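Local coordinates for protein putative superoxide reductase (Thermotoga maritima, PDB 3QZB) that probably reduces superoxide to hydrogen peroxide at a mononuclear iron centre, using electrons delivered by rubredoxin, at residues A[44-49]-A[110-115]; A[31-36]-A[119-124]. All blocks are in the same frame, centred on the assembly; numbering follows the deposited sequence.

Contact 1. Residues A[44-49]-A[110-115]; sequences KVQIVV and TTVVKL
Ile47 reaches along the inner face of the sheet to Val113, its CD1 lying 3.8 Å from Val113 CG2. Val113 CG2 also lies 3.9 Å from Val45 CB, so this one methyl touches two residues of the neighbouring strand. Its place follows from the first torsion of Val113 (-65°), which turns CG1 away from the carbonyl carbon and leaves CG2 between the backbone N and the carbonyl carbon. Thr111 adds its CG2 beside Ile47 CB, while its hydroxyl, anti to the backbone N, is hydrogen-bonded to Tyr86 OH.

Strands 44-49 and 110-115 run antiparallel. Val45 with Val113 and Ile47 with Thr111 form hydrogen-bonded pairs, each closed by two backbone bonds; the Ile47 N to Thr111 O bond is 2.8 Å long and almost straight at 175°. Between them Gln46 and Val112 make a non-hydrogen-bonded pair, and Val112 CA directs its hydrogen at Val45 O.

On the other face, Gln46 bends at chi2 (-68°), which brings its amide alongside Val112 and toward Thr110: OE1 lies 3.5 Å from Val112 CG2 and NE2 3.5 Å from Thr110 CG2, both van der Waals contacts. Thr110 also sets OG1 against Val48 CG2, 3.7 Å away. Lys44 and Lys114 run side by side, their CE atoms 3.8 Å apart, but their like-charged NZ atoms spread to 5.3 Å.

Strand 103-115 continues the sheet into an antiparallel ladder with a second subunit, where Thr110 packs on Thr110 of that subunit. A largely apolar inner face and a mixed outer face bearing Lys44, Gln46 and Lys114, on an antiparallel ladder, are characteristic of a sheet of the immunoglobulin-like beta-sandwich, the fold of this superoxide reductase.

Contact 2. Residues A[31-36]-A[119-124]; sequences PVIEAP and GTIIAL
This is a buried, mainly apolar contact between the two sheets of the immunoglobulin-like beta-sandwich, joining 31-36, whose strand 31-34 is an outermost strand of the three-stranded sheet within the chain, to strand 119-124 of the mixed sheet. The strand axes stay 7.3 Å apart at their closest and no hydrogen bond crosses, so the layer is filled by side chains, some resting on backbone carbonyls. Pro31, Ile33 and Ala35 face Ala123 and Ile121.

Ala123 CB is shared by two residues of the other sheet: it meets CG1 of Ile33 at 3.8 Å and CB of Pro31 at 4.1 Å. The proline ring also brings CG to 3.9 Å from Ala123 O. From Ile33, whose CG1 is anti to the carbonyl carbon (chi1 -64°) and whose second torsion is extended (161°), the chain carries CD1 across to Ile121, where it touches both the carbonyl O and CG2.

Neighbours in both sheets close the layer around these residues. Ile47 and Val49 of strand 44-51 touch Ile121 and Ala123, whereas Trp133 and Ser135 of strand 131-141 touch Pro31 and Ile33. Pro31 comes two residues after His29, a ligand of the iron, and its side chain is about 11 Å from the metal, so this is the end nearer the iron site. At the other end, Ala35 CB meets Ile121 CD1 at 3.7 Å.

Contact 1 knits two strands within one sheet, while contact 2 packs that sheet against the other. Their chemistry follows: paired backbone bonds carry the first, side-chain carbons, partly against backbone carbonyls, the second. Contact 1 is partly buried, with an outer face bearing lysines and a glutamine and an edge that meets a second subunit; contact 2 lies in the core, nearer the iron. Strands 44-51 and 31-34 are neighbours in the three-stranded sheet, joined by a probable hydrogen bond between Glu34 N and Val48 O (2.8 Å). Ile47 takes part in contact 1 and also borders contact 2. Strands 103-115 and 119-127, consecutive in the chain, belong to different sheets.

Contact 1. Residues A[44-49]-A[110-115]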
loop_
_atom_site.group_PDB
_atom_site.type_symbol
_atom_site.label_atom_id
_atom_site.label_comp_id
_atom_site.label_asym_id
_atom_site.label_seq_id
_atom_site.Cartn_x
_atom_site.Cartn_y
_atom_site.Cartn_z
ATOM N N LYS A 44 8.854 -9.177 21.324
ATOM C CA LYS A 44 7.814 -8.463 20.608
ATOM C C LYS A 44 7.546 -7.128 21.302
ATOM O O LYS A 44 7.414 -7.077 22.525
ATOM C CB LYS A 44 6.525 -9.272 20.615
ATOM C CG LYS A 44 6.587 -10.460 19.748
ATOM C CD LYS A 44 5.328 -11.340 19.741
ATOM C CE LYS A 44 5.512 -12.465 18.811
ATOM N NZ LYS A 44 4.299 -13.387 18.649
ATOM N N VAL A 45 7.506 -6.077 20.507
ATOM C CA VAL A 45 7.382 -4.690 20.950
ATOM C C VAL A 45 6.114 -4.125 20.288
ATOM O O VAL A 45 6.000 -4.133 19.081
ATOM C CB VAL A 45 8.611 -3.827 20.539
ATOM C CG1 VAL A 45 8.444 -2.378 21.034
ATOM C CG2 VAL A 45 9.927 -4.426 20.985
ATOM N N GLN A 46 5.214 -3.575 21.100
ATOM C CA GLN A 46 4.051 -2.858 20.607
ATOM C C GLN A 46 4.420 -1.414 20.316
ATOM O O GLN A 46 4.917 -0.714 21.188
ATOM C CB GLN A 46 2.966 -2.860 21.658
ATOM C CG GLN A 46 2.613 -4.146 22.302
ATOM C CD GLN A 46 1.965 -5.084 21.375
ATOM O OE1 GLN A 46 2.426 -6.258 21.220
ATOM N NE2 GLN A 46 0.886 -4.677 20.758
ATOM N N ILE A 47 4.158 -0.966 19.094
ATOM C CA ILE A 47 4.266 0.423 18.709
ATOM C C ILE A 47 2.895 0.917 18.260
ATOM O O ILE A 47 2.289 0.386 17.344
ATOM C CB ILE A 47 5.277 0.621 17.563
ATOM C CG1 ILE A 47 6.663 0.093 17.932
ATOM C CG2 ILE A 47 5.344 2.090 17.150
ATOM C CD1 ILE A 47 7.648 0.089 16.721
ATOM N N VAL A 48 2.395 1.904 19.020
ATOM C CA VAL A 48 1.124 2.557 18.665
ATOM C C VAL A 48 1.468 3.898 18.042
ATOM O O VAL A 48 2.306 4.657 18.551
ATOM C CB VAL A 48 0.210 2.757 19.891
ATOM C CG1 VAL A 48 -1.170 3.254 19.432
ATOM C CG2 VAL A 48 0.067 1.471 20.682
ATOM N N VAL A 49 0.818 4.203 16.914
ATOM C CA VAL A 49 0.968 5.541 16.312
ATOM C C VAL A 49 -0.449 6.082 16.052
ATOM O O VAL A 49 -1.299 5.377 15.530
ATOM C CB VAL A 49 1.769 5.532 15.018
ATOM C CG1 VAL A 49 2.015 6.953 14.558
ATOM C CG2 VAL A 49 3.086 4.769 15.169
ATOM N N THR A 110 -1.723 -0.067 15.784
ATOM C CA THR A 110 -0.738 -0.775 16.620
ATOM C C THR A 110 -0.086 -1.842 15.748
ATOM O O THR A 110 -0.745 -2.682 15.166
ATOM C CB THR A 110 -1.385 -1.457 17.806
ATOM O OG1 THR A 110 -2.154 -0.481 18.531
ATOM C CG2 THR A 110 -0.320 -2.078 18.728
ATOM N N THR A 111 1.234 -1.765 15.661
ATOM C CA THR A 111 2.093 -2.719 14.952
ATOM C C THR A 111 3.082 -3.308 15.957
ATOM O O THR A 111 3.328 -2.738 17.026
ATOM C CB THR A 111 2.776 -2.007 13.771
ATOM O OG1 THR A 111 3.455 -2.924 12.916
ATOM C CG2 THR A 111 3.751 -0.966 14.160
ATOM N N VAL A 112 3.535 -4.520 15.642
ATOM C CA VAL A 112 4.373 -5.279 16.549
ATOM C C VAL A 112 5.675 -5.609 15.797
ATOM O O VAL A 112 5.637 -6.109 14.680
ATOM C CB VAL A 112 3.689 -6.563 16.993
ATOM C CG1 VAL A 112 4.624 -7.393 17.880
ATOM C CG2 VAL A 112 2.393 -6.262 17.708
ATOM N N VAL A 113 6.782 -5.291 16.433
ATOM C CA VAL A 113 8.116 -5.549 15.842
ATOM C C VAL A 113 8.955 -6.377 16.826
ATOM O O VAL A 113 8.653 -6.474 18.005
ATOM C CB VAL A 113 8.881 -4.263 15.518
ATOM C CG1 VAL A 113 8.149 -3.474 14.416
ATOM C CG2 VAL A 113 9.137 -3.385 16.732
ATOM N N LYS A 114 9.965 -7.026 16.261
ATOM C CA LYS A 114 11.044 -7.642 17.042
ATOM C C LYS A 114 12.318 -6.953 16.599
ATOM O O LYS A 114 12.629 -6.941 15.405
ATOM C CB LYS A 114 11.102 -9.122 16.787
ATOM C CG LYS A 114 9.938 -9.916 17.266
ATOM C CD LYS A 114 10.070 -11.358 16.903
ATOM C CE LYS A 114 8.997 -12.272 17.431
ATOM N NZ LYS A 114 9.371 -13.700 17.141
ATOM N N LEU A 115 13.036 -6.360 17.552
ATOM C CA LEU A 115 14.250 -5.620 17.272
ATOM C C LEU A 115 15.464 -6.339 17.855
ATOM O O LEU A 115 15.408 -6.872 18.961
ATOM C CB LEU A 115 14.227 -4.205 17.861
ATOM C CG LEU A 115 13.053 -3.342 17.448
ATOM C CD1 LEU A 115 13.010 -2.086 18.275
ATOM C CD2 LEU A 115 13.051 -3.089 15.959
#

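Contact 2. Residues A[31-36]-A[119-124]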
loop_
_atom_site.group_PDB
_atom_site.type_symbol
_atom_site.label_atom_id
_atom_site.label_comp_id
_atom_site.label_asym_id
_atom_site.label_seq_id
_atom_site.Cartn_x
_atom_site.Cartn_y
_atom_site.Cartn_z
ATOM N N PRO A 31 1.922 12.776 14.030
ATOM C CA PRO A 31 1.738 11.350 14.403
ATOM C C PRO A 31 2.477 11.108 15.713
ATOM O O PRO A 31 3.669 11.399 15.803
ATOM C CB PRO A 31 2.330 10.610 13.213
ATOM C CG PRO A 31 3.396 11.509 12.689
ATOM C CD PRO A 31 2.863 12.938 12.911
ATOM N N VAL A 32 1.774 10.616 16.714
ATOM C CA VAL A 32 2.320 10.431 18.037
ATOM C C VAL A 32 2.657 8.954 18.279
ATOM O O VAL A 32 1.793 8.095 18.122
ATOM C CB VAL A 32 1.375 10.934 19.129
ATOM C CG1 VAL A 32 1.983 10.672 20.523
ATOM C CG2 VAL A 32 1.085 12.440 18.910
ATOM N N ILE A 33 3.930 8.692 18.573
ATOM C CA ILE A 33 4.450 7.342 18.814
ATOM C C ILE A 33 4.319 6.989 20.296
ATOM O O ILE A 33 4.713 7.802 21.156
ATOM C CB ILE A 33 5.936 7.286 18.443
ATOM C CG1 ILE A 33 6.147 7.527 16.936
ATOM C CG2 ILE A 33 6.509 5.877 18.804
ATOM C CD1 ILE A 33 7.563 7.944 16.574
ATOM N N GLU A 34 3.802 5.807 20.581
ATOM C CA GLU A 34 3.869 5.208 21.918
ATOM C C GLU A 34 4.619 3.888 21.781
ATOM O O GLU A 34 4.169 2.983 21.100
ATOM C CB GLU A 34 2.491 4.960 22.445
ATOM C CG GLU A 34 1.709 6.234 22.651
ATOM C CD GLU A 34 0.267 5.952 23.032
ATOM O OE1 GLU A 34 0.012 5.615 24.217
ATOM O OE2 GLU A 34 -0.629 6.054 22.183
ATOM N N ALA A 35 5.764 3.819 22.436
ATOM C CA ALA A 35 6.603 2.612 22.389
ATOM C C ALA A 35 7.445 2.639 23.660
ATOM O O ALA A 35 7.783 3.708 24.148
ATOM C CB ALA A 35 7.517 2.630 21.136
ATOM N N PRO A 36 7.861 1.478 24.158
ATOM C CA PRO A 36 8.757 1.441 25.327
ATOM C C PRO A 36 10.106 2.087 25.046
ATOM O O PRO A 36 10.615 2.034 23.931
ATOM C CB PRO A 36 8.917 -0.030 25.613
ATOM C CG PRO A 36 8.315 -0.749 24.545
ATOM C CD PRO A 36 7.583 0.152 23.603
ATOM N N GLY A 119 17.972 1.676 17.990
ATOM C CA GLY A 119 17.749 2.545 16.883
ATOM C C GLY A 119 16.728 3.607 17.185
ATOM O O GLY A 119 16.490 3.911 18.357
ATOM N N THR A 120 16.169 4.172 16.122
ATOM C CA THR A 120 15.176 5.227 16.171
ATOM C C THR A 120 13.964 4.815 15.390
ATOM O O THR A 120 14.069 4.348 14.261
ATOM C CB THR A 120 15.729 6.533 15.643
ATOM O OG1 THR A 120 16.918 6.875 16.361
ATOM C CG2 THR A 120 14.759 7.685 15.788
ATOM N N ILE A 121 12.785 4.972 16.009
ATOM C CA ILE A 121 11.481 4.787 15.354
ATOM C C ILE A 121 11.079 6.137 14.737
ATOM O O ILE A 121 11.104 7.146 15.437
ATOM C CB ILE A 121 10.414 4.315 16.367
ATOM C CG1 ILE A 121 10.794 3.011 17.045
ATOM C CG2 ILE A 121 9.020 4.245 15.697
ATOM C CD1 ILE A 121 10.016 2.730 18.348
ATOM N N ILE A 122 10.733 6.156 13.465
ATOM C CA ILE A 122 10.267 7.338 12.744
ATOM C C ILE A 122 8.856 7.058 12.229
ATOM O O ILE A 122 8.616 6.053 11.571
ATOM C CB ILE A 122 11.203 7.726 11.596
ATOM C CG1 ILE A 122 12.663 7.958 12.058
ATOM C CG2 ILE A 122 10.678 8.994 10.914
ATOM C CD1 ILE A 122 13.636 8.105 10.890
ATOM N N ALA A 123 7.917 7.929 12.578
ATOM C CA ALA A 123 6.551 7.855 12.074
ATOM C C ALA A 123 6.358 8.975 11.029
ATOM O O ALA A 123 6.774 10.123 11.255
ATOM C CB ALA A 123 5.548 8.041 13.211
ATOM N N LEU A 124 5.738 8.586 9.923
ATOM C CA LEU A 124 5.382 9.527 8.844
ATOM C C LEU A 124 3.903 9.334 8.581
ATOM O O LEU A 124 3.423 8.220 8.389
ATOM C CB LEU A 124 6.176 9.196 7.606
ATOM C CG LEU A 124 6.025 10.141 6.391
ATOM C CD1 LEU A 124 6.647 11.445 6.623
ATOM C CD2 LEU A 124 6.565 9.466 5.128
#